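Local coordinates for 3,4-dihydroxybenzoate decarboxylase (Enterobacter cloacae, PDB 5NY5), which catalyses the decarboxylation of 3,4-dihydroxybenzoate and, in reverse, the para-carboxylation of catechols, using a prenylated flavin cofactor, at residues A[181-186]-A[296-301]; A[268-273]-A[301-306]; A[353-358]-A[365-370]; A[397-402]-A[459-464]. One frame throughout, in Å; residues are numbered along the deposited sequence.

Contacts 1 and 2 share L301 and have centres about 11 Å apart. They meet in the antiparallel sheet of the Rift-related domain, where M182 N lies 3.2 Å from P302 O. Contacts 3 and 4 have centres about 9 Å apart and meet in the C-terminal sheet, where L368 N lies 2.9 Å from I399 O. The two pairs are far from each other, with centres about 31 to 45 Å apart. Contact 1 holds F183 and A185 of the prenylated FMN site, which is empty in this chain. In contact 3 the side chain of A356 is about 10 Å from that of F222, another residue of that site. Contacts 3 and 4 touch a second subunit.

Contact 1: residues A[181-186]-A[296-301]; sequences SMFLAA and EANPSL
The F183 ring receives a methyl of L301 at its edge, close to the ring plane. That methyl is CD2, which is 4.0 Å from F183 CD1. The N298 amide approaches the same ring obliquely. Its ND2 lies 3.5 Å from F183 CD1, and the amide and ring planes are 46° apart. No hydrogen bond links the two segments.

L301 makes the largest share of the contact, with two branches. CD2 rests on the root of F183, 3.6 Å from F183 CA and 3.7 Å from F183 CB. CD1 turns to S181, where it meets S181 CB at 4.0 Å. The S181 hydroxyl itself is bonded to Q175. F183 has CG anti to its backbone N (chi1 172°), which carries the ring along the chain toward N298.

Strand 179-182 lies between 165-174 and 303-311 in the antiparallel sheet of the Rift-related domain of the UbiD family. Where it ends, it meets the loop from 294-296 to 303-311. F183 and A185 bind prenylated FMN in the cofactor-bound form of the protein, consistent with the contact lying behind part of the flavin pocket. F183 O also accepts from H170 ND1, and H170 is another residue of that pocket. The selenomethionine M182 points away from the loop and packs on H170 and L172.

The loop is shaped by an Asx turn. S300 N donates to N298 OD1 at 2.9 Å, in the carbonyl plane, with an N-H...O angle of 145°. This bond holds the oxygen end of the N298 amide, while its nitrogen end faces F183.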
loop_
_atom_site.group_PDB
_atom_site.type_symbol
_atom_site.label_atom_id
_atom_site.label_comp_id
_atom_site.label_asym_id
_atom_site.label_seq_id
_atom_site.Cartn_x
_atom_site.Cartn_y
_atom_site.Cartn_z
ATOM N N SER A 181 40.876 -15.965 -22.760
ATOM C CA SER A 181 40.152 -14.776 -22.336
ATOM C C SER A 181 39.754 -14.935 -20.876
ATOM O O SER A 181 39.196 -15.967 -20.489
ATOM C CB SER A 181 38.916 -14.542 -23.205
ATOM O OG SER A 181 37.999 -15.613 -23.092
HETATM N N MSE A 182 40.052 -13.923 -20.071
HETATM C CA MSE A 182 39.786 -13.986 -18.640
HETATM C C MSE A 182 39.201 -12.680 -18.115
HETATM O O MSE A 182 39.791 -11.616 -18.281
HETATM C CB MSE A 182 41.068 -14.333 -17.880
HETATM C CG MSE A 182 41.013 -14.057 -16.386
HETATM SE SE MSE A 182 42.459 -14.927 -15.401
HETATM C CE MSE A 182 42.673 -13.622 -13.971
ATOM N N PHE A 183 38.034 -12.774 -17.483
ATOM C CA PHE A 183 37.385 -11.611 -16.900
ATOM C C PHE A 183 37.954 -11.315 -15.518
ATOM O O PHE A 183 38.328 -12.219 -14.767
ATOM C CB PHE A 183 35.875 -11.831 -16.806
ATOM C CG PHE A 183 35.150 -10.756 -16.048
ATOM C CD1 PHE A 183 34.846 -9.550 -16.652
ATOM C CD2 PHE A 183 34.768 -10.954 -14.731
ATOM C CE1 PHE A 183 34.179 -8.560 -15.958
ATOM C CE2 PHE A 183 34.103 -9.967 -14.032
ATOM C CZ PHE A 183 33.808 -8.769 -14.646
ATOM N N LEU A 184 38.016 -10.030 -15.188
ATOM C CA LEU A 184 38.485 -9.582 -13.885
ATOM C C LEU A 184 37.480 -8.594 -13.314
ATOM O O LEU A 184 37.026 -7.689 -14.019
ATOM C CB LEU A 184 39.874 -8.936 -13.978
ATOM C CG LEU A 184 41.072 -9.842 -14.289
ATOM C CD1 LEU A 184 41.217 -10.101 -15.784
ATOM C CD2 LEU A 184 42.357 -9.258 -13.716
ATOM N N ALA A 185 37.134 -8.776 -12.043
ATOM C CA ALA A 185 36.175 -7.902 -11.383
ATOM C C ALA A 185 36.831 -6.575 -11.031
ATOM O O ALA A 185 37.910 -6.544 -10.431
ATOM C CB ALA A 185 35.621 -8.567 -10.126
ATOM N N ALA A 186 36.176 -5.479 -11.406
ATOM C CA ALA A 186 36.696 -4.156 -11.095
ATOM C C ALA A 186 36.790 -3.961 -9.587
ATOM O O ALA A 186 35.964 -4.462 -8.820
ATOM C CB ALA A 186 35.807 -3.077 -11.712
ATOM N N GLU A 296 25.591 -13.488 -20.902
ATOM C CA GLU A 296 25.920 -12.917 -22.197
ATOM C C GLU A 296 27.431 -12.797 -22.344
ATOM O O GLU A 296 28.160 -12.622 -21.364
ATOM C CB GLU A 296 25.261 -11.547 -22.377
ATOM C CG GLU A 296 25.726 -10.490 -21.390
ATOM C CD GLU A 296 25.154 -9.117 -21.690
ATOM O OE1 GLU A 296 24.207 -9.024 -22.501
ATOM O OE2 GLU A 296 25.655 -8.126 -21.115
ATOM N N ALA A 297 27.895 -12.900 -23.585
ATOM C CA ALA A 297 29.322 -12.834 -23.855
ATOM C C ALA A 297 29.865 -11.445 -23.549
ATOM O O ALA A 297 29.225 -10.431 -23.842
ATOM C CB ALA A 297 29.602 -13.200 -25.311
ATOM N N ASN A 298 31.049 -11.400 -22.955
ATOM C CA ASN A 298 31.689 -10.122 -22.665
ATOM C C ASN A 298 32.308 -9.561 -23.941
ATOM O O ASN A 298 33.059 -10.268 -24.618
ATOM C CB ASN A 298 32.751 -10.290 -21.582
ATOM C CG ASN A 298 33.238 -8.965 -21.025
ATOM O OD1 ASN A 298 33.533 -8.030 -21.770
ATOM N ND2 ASN A 298 33.326 -8.880 -19.703
ATOM N N PRO A 299 32.012 -8.315 -24.305
ATOM C CA PRO A 299 32.529 -7.775 -25.571
ATOM C C PRO A 299 34.005 -7.409 -25.519
ATOM O O PRO A 299 34.692 -7.465 -26.543
ATOM C CB PRO A 299 31.659 -6.532 -25.804
ATOM C CG PRO A 299 30.493 -6.676 -24.869
ATOM C CD PRO A 299 31.019 -7.420 -23.692
ATOM N N SER A 300 34.507 -7.028 -24.347
ATOM C CA SER A 300 35.891 -6.575 -24.193
ATOM C C SER A 300 36.524 -7.337 -23.035
ATOM O O SER A 300 36.253 -7.038 -21.869
ATOM C CB SER A 300 35.950 -5.068 -23.962
ATOM O OG SER A 300 37.288 -4.616 -23.832
ATOM N N LEU A 301 37.372 -8.315 -23.354
ATOM C CA LEU A 301 38.034 -9.116 -22.340
ATOM C C LEU A 301 39.547 -9.075 -22.509
ATOM O O LEU A 301 40.048 -9.178 -23.633
ATOM C CB LEU A 301 37.563 -10.576 -22.392
ATOM C CG LEU A 301 36.296 -10.879 -21.597
ATOM C CD1 LEU A 301 35.957 -12.359 -21.660
ATOM C CD2 LEU A 301 36.468 -10.422 -20.162
#

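Contact 2: residues A[268-273]-A[301-306]; sequences ELLPGV and LPVIKV
E268 and K305 form an antiparallel hydrogen-bonded pair, and L269 and I304 form the non-hydrogen-bonded pair next to it. K305 N donates to E268 O at 2.8 Å. The return bond, E268 N to K305 O, is 3.0 Å. L270 N continues the ladder to V303 O at 3.1 Å.

The tight part is the buried face with L269 and I304. L269 CD2 lies 3.6 Å from I304 CG1 and also reaches P302 CB at 3.9 Å. L269 and P302 lie side by side and point the same way. V206 of strand 204-210 touches both L269 and I304.

The face with E268 and K305 is partly exposed. L270 follows the paired strand residues, and L270 CD1 and L270 CD2 each lie 3.6 Å from K305 CB. K305 then bends at chi2 (87°), and its amine leads away to a salt bridge with E179. The side-chain approaches to V303 are longer. V273 meets V303 at about a right angle, through V273 CG1 and V303 CB at 4.0 Å. L270 CD1 is no nearer than 4.5 Å to V303 CG1. V303 itself is buried, while V273 is partly exposed.

The arrangement is that of neighbouring antiparallel strands, 263-269 and 303-311, in the antiparallel sheet of the Rift-related domain of UbiD enzymes.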
loop_
_atom_site.group_PDB
_atom_site.type_symbol
_atom_site.label_atom_id
_atom_site.label_comp_id
_atom_site.label_asym_id
_atom_site.label_seq_id
_atom_site.Cartn_x
_atom_site.Cartn_y
_atom_site.Cartn_z
ATOM N N GLU A 268 50.610 -14.270 -19.332
ATOM C CA GLU A 268 50.668 -12.839 -19.091
ATOM C C GLU A 268 49.439 -12.172 -19.689
ATOM O O GLU A 268 48.930 -12.592 -20.731
ATOM C CB GLU A 268 51.939 -12.219 -19.687
ATOM C CG GLU A 268 53.223 -12.672 -19.020
ATOM C CD GLU A 268 54.457 -12.241 -19.782
ATOM O OE1 GLU A 268 55.576 -12.581 -19.344
ATOM O OE2 GLU A 268 54.309 -11.565 -20.822
ATOM N N LEU A 269 48.967 -11.129 -19.013
ATOM C CA LEU A 269 47.859 -10.321 -19.513
ATOM C C LEU A 269 48.415 -9.270 -20.466
ATOM O O LEU A 269 49.124 -8.351 -20.043
ATOM C CB LEU A 269 47.104 -9.681 -18.352
ATOM C CG LEU A 269 46.230 -10.628 -17.528
ATOM C CD1 LEU A 269 46.127 -10.158 -16.088
ATOM C CD2 LEU A 269 44.847 -10.737 -18.147
ATOM N N LEU A 270 48.099 -9.403 -21.748
ATOM C CA LEU A 270 48.681 -8.530 -22.759
ATOM C C LEU A 270 48.000 -7.166 -22.737
ATOM O O LEU A 270 46.769 -7.094 -22.801
ATOM C CB LEU A 270 48.555 -9.154 -24.141
ATOM C CG LEU A 270 49.092 -10.576 -24.286
ATOM C CD1 LEU A 270 48.992 -11.034 -25.730
ATOM C CD2 LEU A 270 50.525 -10.657 -23.789
ATOM N N PRO A 271 48.757 -6.075 -22.654
ATOM C CA PRO A 271 48.136 -4.749 -22.586
ATOM C C PRO A 271 47.574 -4.317 -23.929
ATOM O O PRO A 271 48.066 -4.701 -24.993
ATOM C CB PRO A 271 49.290 -3.834 -22.156
ATOM C CG PRO A 271 50.399 -4.750 -21.734
ATOM C CD PRO A 271 50.218 -6.004 -22.513
ATOM N N GLY A 272 46.526 -3.501 -23.866
ATOM C CA GLY A 272 45.951 -2.916 -25.060
ATOM C C GLY A 272 45.028 -3.836 -25.832
ATOM O O GLY A 272 44.006 -3.388 -26.361
ATOM N N VAL A 273 45.369 -5.118 -25.910
ATOM C CA VAL A 273 44.586 -6.057 -26.700
ATOM C C VAL A 273 43.308 -6.407 -25.951
ATOM O O VAL A 273 43.296 -6.531 -24.719
ATOM C CB VAL A 273 45.413 -7.313 -27.033
ATOM C CG1 VAL A 273 45.631 -8.165 -25.796
ATOM C CG2 VAL A 273 44.739 -8.123 -28.133
ATOM N N LEU A 301 37.372 -8.315 -23.354
ATOM C CA LEU A 301 38.034 -9.116 -22.340
ATOM C C LEU A 301 39.547 -9.075 -22.509
ATOM O O LEU A 301 40.048 -9.178 -23.633
ATOM C CB LEU A 301 37.563 -10.576 -22.392
ATOM C CG LEU A 301 36.296 -10.879 -21.597
ATOM C CD1 LEU A 301 35.957 -12.359 -21.660
ATOM C CD2 LEU A 301 36.468 -10.422 -20.162
ATOM N N PRO A 302 40.295 -8.928 -21.417
ATOM C CA PRO A 302 41.756 -9.007 -21.514
ATOM C C PRO A 302 42.207 -10.421 -21.848
ATOM O O PRO A 302 41.617 -11.405 -21.397
ATOM C CB PRO A 302 42.230 -8.577 -20.121
ATOM C CG PRO A 302 41.072 -8.841 -19.231
ATOM C CD PRO A 302 39.845 -8.603 -20.054
ATOM N N VAL A 303 43.266 -10.511 -22.647
ATOM C CA VAL A 303 43.762 -11.778 -23.170
ATOM C C VAL A 303 44.946 -12.233 -22.330
ATOM O O VAL A 303 45.841 -11.437 -22.021
ATOM C CB VAL A 303 44.157 -11.647 -24.652
ATOM C CG1 VAL A 303 44.937 -12.867 -25.112
ATOM C CG2 VAL A 303 42.920 -11.450 -25.511
ATOM N N ILE A 304 44.950 -13.508 -21.954
ATOM C CA ILE A 304 46.096 -14.137 -21.311
ATOM C C ILE A 304 46.872 -14.899 -22.375
ATOM O O ILE A 304 46.333 -15.807 -23.018
ATOM C CB ILE A 304 45.669 -15.068 -20.167
ATOM C CG1 ILE A 304 45.337 -14.255 -18.917
ATOM C CG2 ILE A 304 46.765 -16.074 -19.862
ATOM C CD1 ILE A 304 45.222 -15.088 -17.667
ATOM N N LYS A 305 48.132 -14.521 -22.570
ATOM C CA LYS A 305 49.036 -15.211 -23.482
ATOM C C LYS A 305 49.858 -16.192 -22.658
ATOM O O LYS A 305 50.710 -15.781 -21.865
ATOM C CB LYS A 305 49.934 -14.217 -24.213
ATOM C CG LYS A 305 50.712 -14.797 -25.380
ATOM C CD LYS A 305 49.903 -14.748 -26.664
ATOM C CE LYS A 305 50.786 -14.988 -27.877
ATOM N NZ LYS A 305 50.034 -14.876 -29.156
ATOM N N VAL A 306 49.596 -17.488 -22.834
ATOM C CA VAL A 306 50.275 -18.492 -22.028
ATOM C C VAL A 306 51.716 -18.635 -22.492
ATOM O O VAL A 306 52.007 -18.650 -23.696
ATOM C CB VAL A 306 49.525 -19.834 -22.092
ATOM C CG1 VAL A 306 49.338 -20.275 -23.526
ATOM C CG2 VAL A 306 50.268 -20.902 -21.303
#

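Contact 3: residues A[353-358]-A[365-370]; sequences NVYAHT and LGILQV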
loop_
_atom_site.group_PDB
_atom_site.type_symbol
_atom_site.label_atom_id
_atom_site.label_comp_id
_atom_site.label_asym_id
_atom_site.label_seq_id
_atom_site.Cartn_x
_atom_site.Cartn_y
_atom_site.Cartn_z
ATOM N N ASN A 353 21.752 -19.660 13.243
ATOM C CA ASN A 353 22.442 -20.136 12.054
ATOM C C ASN A 353 21.955 -19.312 10.873
ATOM O O ASN A 353 20.998 -18.542 10.983
ATOM C CB ASN A 353 22.198 -21.628 11.822
ATOM C CG ASN A 353 23.350 -22.304 11.109
ATOM O OD1 ASN A 353 24.169 -21.649 10.463
ATOM N ND2 ASN A 353 23.418 -23.622 11.221
ATOM N N VAL A 354 22.623 -19.488 9.740
ATOM C CA VAL A 354 22.276 -18.777 8.516
ATOM C C VAL A 354 22.637 -19.667 7.336
ATOM O O VAL A 354 23.664 -20.349 7.348
ATOM C CB VAL A 354 22.977 -17.400 8.444
ATOM C CG1 VAL A 354 24.458 -17.537 8.736
ATOM C CG2 VAL A 354 22.758 -16.742 7.088
ATOM N N TYR A 355 21.776 -19.673 6.324
ATOM C CA TYR A 355 21.958 -20.494 5.135
ATOM C C TYR A 355 21.861 -19.598 3.912
ATOM O O TYR A 355 20.836 -18.946 3.697
ATOM C CB TYR A 355 20.909 -21.615 5.077
ATOM C CG TYR A 355 20.977 -22.507 3.852
ATOM C CD1 TYR A 355 22.151 -22.649 3.124
ATOM C CD2 TYR A 355 19.859 -23.209 3.426
ATOM C CE1 TYR A 355 22.208 -23.459 2.010
ATOM C CE2 TYR A 355 19.908 -24.026 2.312
ATOM C CZ TYR A 355 21.086 -24.147 1.609
ATOM O OH TYR A 355 21.140 -24.955 0.500
ATOM N N ALA A 356 22.931 -19.556 3.123
ATOM C CA ALA A 356 22.900 -18.914 1.812
ATOM C C ALA A 356 22.306 -19.930 0.849
ATOM O O ALA A 356 23.016 -20.710 0.215
ATOM C CB ALA A 356 24.292 -18.464 1.386
ATOM N N HIS A 357 20.978 -19.910 0.746
ATOM C CA HIS A 357 20.241 -21.001 0.126
ATOM C C HIS A 357 20.734 -21.283 -1.287
ATOM O O HIS A 357 21.070 -20.368 -2.043
ATOM C CB HIS A 357 18.750 -20.677 0.105
ATOM C CG HIS A 357 17.875 -21.880 -0.052
ATOM N ND1 HIS A 357 17.819 -22.612 -1.217
ATOM C CD2 HIS A 357 17.023 -22.480 0.811
ATOM C CE1 HIS A 357 16.971 -23.613 -1.065
ATOM N NE2 HIS A 357 16.474 -23.554 0.156
ATOM N N THR A 358 20.776 -22.570 -1.636
ATOM C CA THR A 358 21.271 -22.983 -2.942
ATOM C C THR A 358 20.364 -22.526 -4.074
ATOM O O THR A 358 20.816 -22.447 -5.220
ATOM C CB THR A 358 21.442 -24.506 -2.979
ATOM O OG1 THR A 358 21.980 -24.903 -4.246
ATOM C CG2 THR A 358 20.111 -25.199 -2.765
ATOM N N LEU A 365 19.525 -15.513 -1.945
ATOM C CA LEU A 365 18.534 -15.831 -0.926
ATOM C C LEU A 365 19.225 -16.172 0.384
ATOM O O LEU A 365 20.093 -17.048 0.422
ATOM C CB LEU A 365 17.641 -16.992 -1.375
ATOM C CG LEU A 365 16.617 -17.509 -0.365
ATOM C CD1 LEU A 365 15.787 -16.373 0.194
ATOM C CD2 LEU A 365 15.718 -18.557 -1.007
ATOM N N GLY A 366 18.830 -15.485 1.451
ATOM C CA GLY A 366 19.380 -15.737 2.765
ATOM C C GLY A 366 18.338 -16.192 3.763
ATOM O O GLY A 366 17.282 -15.570 3.902
ATOM N N ILE A 367 18.625 -17.284 4.462
ATOM C CA ILE A 367 17.736 -17.840 5.474
ATOM C C ILE A 367 18.390 -17.621 6.828
ATOM O O ILE A 367 19.537 -18.024 7.040
ATOM C CB ILE A 367 17.468 -19.336 5.231
ATOM C CG1 ILE A 367 17.304 -19.618 3.736
ATOM C CG2 ILE A 367 16.251 -19.795 6.011
ATOM C CD1 ILE A 367 16.124 -18.934 3.098
ATOM N N LEU A 368 17.668 -16.982 7.742
ATOM C CA LEU A 368 18.197 -16.644 9.054
ATOM C C LEU A 368 17.388 -17.348 10.129
ATOM O O LEU A 368 16.157 -17.251 10.151
ATOM C CB LEU A 368 18.189 -15.132 9.281
ATOM C CG LEU A 368 19.454 -14.375 8.865
ATOM C CD1 LEU A 368 19.715 -14.489 7.373
ATOM C CD2 LEU A 368 19.355 -12.917 9.279
ATOM N N GLN A 369 18.081 -18.050 11.015
ATOM C CA GLN A 369 17.466 -18.773 12.120
ATOM C C GLN A 369 17.786 -18.021 13.401
ATOM O O GLN A 369 18.944 -17.979 13.829
ATOM C CB GLN A 369 17.978 -20.208 12.183
ATOM C CG GLN A 369 17.219 -21.090 13.149
ATOM C CD GLN A 369 17.815 -22.474 13.246
ATOM O OE1 GLN A 369 19.021 -22.624 13.425
ATOM N NE2 GLN A 369 16.977 -23.495 13.118
ATOM N N VAL A 370 16.765 -17.424 14.008
ATOM C CA VAL A 370 16.935 -16.646 15.224
ATOM C C VAL A 370 16.162 -17.322 16.345
ATOM O O VAL A 370 15.302 -18.175 16.119
ATOM C CB VAL A 370 16.474 -15.186 15.053
ATOM C CG1 VAL A 370 17.266 -14.511 13.950
ATOM C CG2 VAL A 370 14.985 -15.133 14.755
HETATM O O HOH W 1 20.652 -24.700 13.039
HETATM O O HOH W 2 21.397 -17.838 -1.629
#
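Y355 and I367 are bonded both ways: Y355 N to I367 O and I367 N to Y355 O, each 2.9 Å. Q369 N donates to N353 O at 3.0 Å, while the bond from N353 N to Q369 O is weak. H357 N reaches L365 O with a bent angle of 135°, at the end of the inverse gamma turn centred on A356. A water also joins this end, donating to H357 O and to L365 O, each at 2.6 Å.

Apolar contacts flank the ladder. H357 and L365 lie side by side, with H357 CB 3.8 Å from L365 CG. In H357, chi1 of -160° swings the imidazole to the carbonyl side, where its edge meets I367 CG1; ND1 bonds A359 N and NE2 bonds S410 OG. H357 CA sits over the centre of the Y355 ring. On the face holding V354 and L368, V354 CG2 touches L368 CD1 at 3.8 Å, and helix 324-346 packs on V354. D411 of the second subunit packs on H357.

The two strands run antiparallel at 167° and form a beta hairpin whose first strand, 351-356, is outermost within this chain in the mixed C-terminal sheet.

Contact 4: residues A[397-402]-A[459-464]; sequences NIILVD and TIFDCT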
loop_
_atom_site.group_PDB
_atom_site.type_symbol
_atom_site.label_atom_id
_atom_site.label_comp_id
_atom_site.label_asym_id
_atom_site.label_seq_id
_atom_site.Cartn_x
_atom_site.Cartn_y
_atom_site.Cartn_z
ATOM N N ASN A 397 16.450 -11.525 -1.163
ATOM C CA ASN A 397 15.373 -11.811 -0.229
ATOM C C ASN A 397 15.931 -12.435 1.040
ATOM O O ASN A 397 16.961 -13.112 1.022
ATOM C CB ASN A 397 14.327 -12.737 -0.853
ATOM C CG ASN A 397 13.611 -12.097 -2.021
ATOM O OD1 ASN A 397 13.307 -10.907 -1.997
ATOM N ND2 ASN A 397 13.344 -12.882 -3.054
ATOM N N ILE A 398 15.235 -12.190 2.145
ATOM C CA ILE A 398 15.562 -12.763 3.442
ATOM C C ILE A 398 14.321 -13.459 3.977
ATOM O O ILE A 398 13.209 -12.935 3.864
ATOM C CB ILE A 398 16.047 -11.689 4.440
ATOM C CG1 ILE A 398 17.298 -10.986 3.913
ATOM C CG2 ILE A 398 16.306 -12.299 5.805
ATOM C CD1 ILE A 398 18.475 -11.900 3.739
ATOM N N ILE A 399 14.508 -14.639 4.557
ATOM C CA ILE A 399 13.452 -15.332 5.278
ATOM C C ILE A 399 13.924 -15.543 6.707
ATOM O O ILE A 399 15.018 -16.070 6.933
ATOM C CB ILE A 399 13.084 -16.668 4.608
ATOM C CG1 ILE A 399 12.513 -16.409 3.215
ATOM C CG2 ILE A 399 12.079 -17.419 5.453
ATOM C CD1 ILE A 399 12.201 -17.651 2.434
ATOM N N LEU A 400 13.108 -15.113 7.664
ATOM C CA LEU A 400 13.388 -15.264 9.084
ATOM C C LEU A 400 12.553 -16.406 9.647
ATOM O O LEU A 400 11.334 -16.427 9.472
ATOM C CB LEU A 400 13.070 -13.970 9.834
ATOM C CG LEU A 400 13.721 -12.674 9.351
ATOM C CD1 LEU A 400 12.954 -11.476 9.872
ATOM C CD2 LEU A 400 15.165 -12.613 9.807
ATOM N N VAL A 401 13.205 -17.349 10.326
ATOM C CA VAL A 401 12.529 -18.470 10.965
ATOM C C VAL A 401 13.096 -18.647 12.369
ATOM O O VAL A 401 14.153 -18.117 12.706
ATOM C CB VAL A 401 12.666 -19.779 10.160
ATOM C CG1 VAL A 401 12.045 -19.634 8.789
ATOM C CG2 VAL A 401 14.122 -20.167 10.041
ATOM N N ASP A 402 12.377 -19.416 13.184
ATOM C CA ASP A 402 12.766 -19.670 14.562
ATOM C C ASP A 402 13.697 -20.878 14.651
ATOM O O ASP A 402 14.007 -21.538 13.658
ATOM C CB ASP A 402 11.532 -19.872 15.437
ATOM C CG ASP A 402 10.664 -18.637 15.508
ATOM O OD1 ASP A 402 11.116 -17.625 16.084
ATOM O OD2 ASP A 402 9.526 -18.681 14.995
ATOM N N THR A 459 12.983 -8.117 -0.412
ATOM C CA THR A 459 11.834 -8.480 0.403
ATOM C C THR A 459 12.286 -9.247 1.634
ATOM O O THR A 459 13.108 -10.162 1.537
ATOM C CB THR A 459 10.835 -9.316 -0.406
ATOM O OG1 THR A 459 10.518 -8.631 -1.623
ATOM C CG2 THR A 459 9.558 -9.526 0.382
ATOM N N ILE A 460 11.739 -8.875 2.782
ATOM C CA ILE A 460 11.987 -9.559 4.043
ATOM C C ILE A 460 10.715 -10.312 4.410
ATOM O O ILE A 460 9.679 -9.699 4.694
ATOM C CB ILE A 460 12.396 -8.579 5.150
ATOM C CG1 ILE A 460 13.646 -7.802 4.739
ATOM C CG2 ILE A 460 12.627 -9.317 6.452
ATOM C CD1 ILE A 460 14.061 -6.716 5.725
ATOM N N PHE A 461 10.784 -11.638 4.397
ATOM C CA PHE A 461 9.689 -12.489 4.849
ATOM C C PHE A 461 9.940 -12.837 6.309
ATOM O O PHE A 461 10.862 -13.597 6.620
ATOM C CB PHE A 461 9.587 -13.753 3.999
ATOM C CG PHE A 461 9.279 -13.499 2.554
ATOM C CD1 PHE A 461 7.973 -13.533 2.091
ATOM C CD2 PHE A 461 10.293 -13.249 1.651
ATOM C CE1 PHE A 461 7.690 -13.309 0.757
ATOM C CE2 PHE A 461 10.015 -13.025 0.317
ATOM C CZ PHE A 461 8.712 -13.055 -0.129
ATOM N N ASP A 462 9.128 -12.283 7.204
ATOM C CA ASP A 462 9.257 -12.557 8.633
ATOM C C ASP A 462 8.339 -13.721 8.982
ATOM O O ASP A 462 7.136 -13.544 9.180
ATOM C CB ASP A 462 8.933 -11.320 9.461
ATOM C CG ASP A 462 9.006 -11.582 10.953
ATOM O OD1 ASP A 462 8.397 -10.809 11.719
ATOM O OD2 ASP A 462 9.667 -12.559 11.365
ATOM N N CYS A 463 8.914 -14.920 9.067
ATOM C CA CYS A 463 8.169 -16.117 9.420
ATOM C C CYS A 463 8.441 -16.565 10.845
ATOM O O CYS A 463 8.262 -17.744 11.162
ATOM C CB CYS A 463 8.489 -17.247 8.445
ATOM S SG CYS A 463 8.213 -16.795 6.741
ATOM N N THR A 464 8.884 -15.654 11.703
ATOM C CA THR A 464 9.082 -15.957 13.109
ATOM C C THR A 464 7.784 -15.725 13.867
ATOM O O THR A 464 6.988 -14.850 13.524
ATOM C CB THR A 464 10.203 -15.102 13.708
ATOM O OG1 THR A 464 9.789 -13.732 13.785
ATOM C CG2 THR A 464 11.447 -15.193 12.850
HETATM O O HOH W 3 11.507 -8.596 -3.882
HETATM O O HOH W 4 9.507 -19.741 12.739
#
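D462 OD2 touches L400 CD1 across the contact at 3.8 Å and is gripped twice by T464. The T464 hydroxyl donates to the syn lone pair of OD2, with OG1 2.7 Å away. T464 N comes from above the carboxylate plane and closes an Asx turn. D462 CG lies opposite the backbone N (chi1 178°), which brings the carboxylate round to T464. K372 bonds T464 OG1, and Q381 bonds D462 OD1.

The strands run parallel, 12° apart. Straight bonds tie them: I398 N to T459 O, F461 N to I398 O at 2.8 Å, and L400 N to F461 O at 2.9 Å. At the far end C463 N reaches L400 O, but the angle drops to 132° as the second strand turns. At the near end N397 OD1 accepts from T459 N at 3.2 Å, in the carbonyl plane.

On the face with I399 and F461, I399 CG1 lies 4.0 Å from F461 CB. The F461 ring has I398 O at its edge and T459 CG2 over one face. F461 of the second subunit packs on this F461. On the other face L400 CD1 touches I460 CG2, and helix 380-391 lies against both.

D402 OD2 accepts a hydrogen bond from a water 2.5 Å away, which also donates to C463 O. V465 N also donates to D402 OD2.

These are two of the three parallel strands in the middle of the C-terminal sheet. The acidic groups at their ends are held by several donors, consistent with D402 and D462 being ionised and fixing the turn after the second strand.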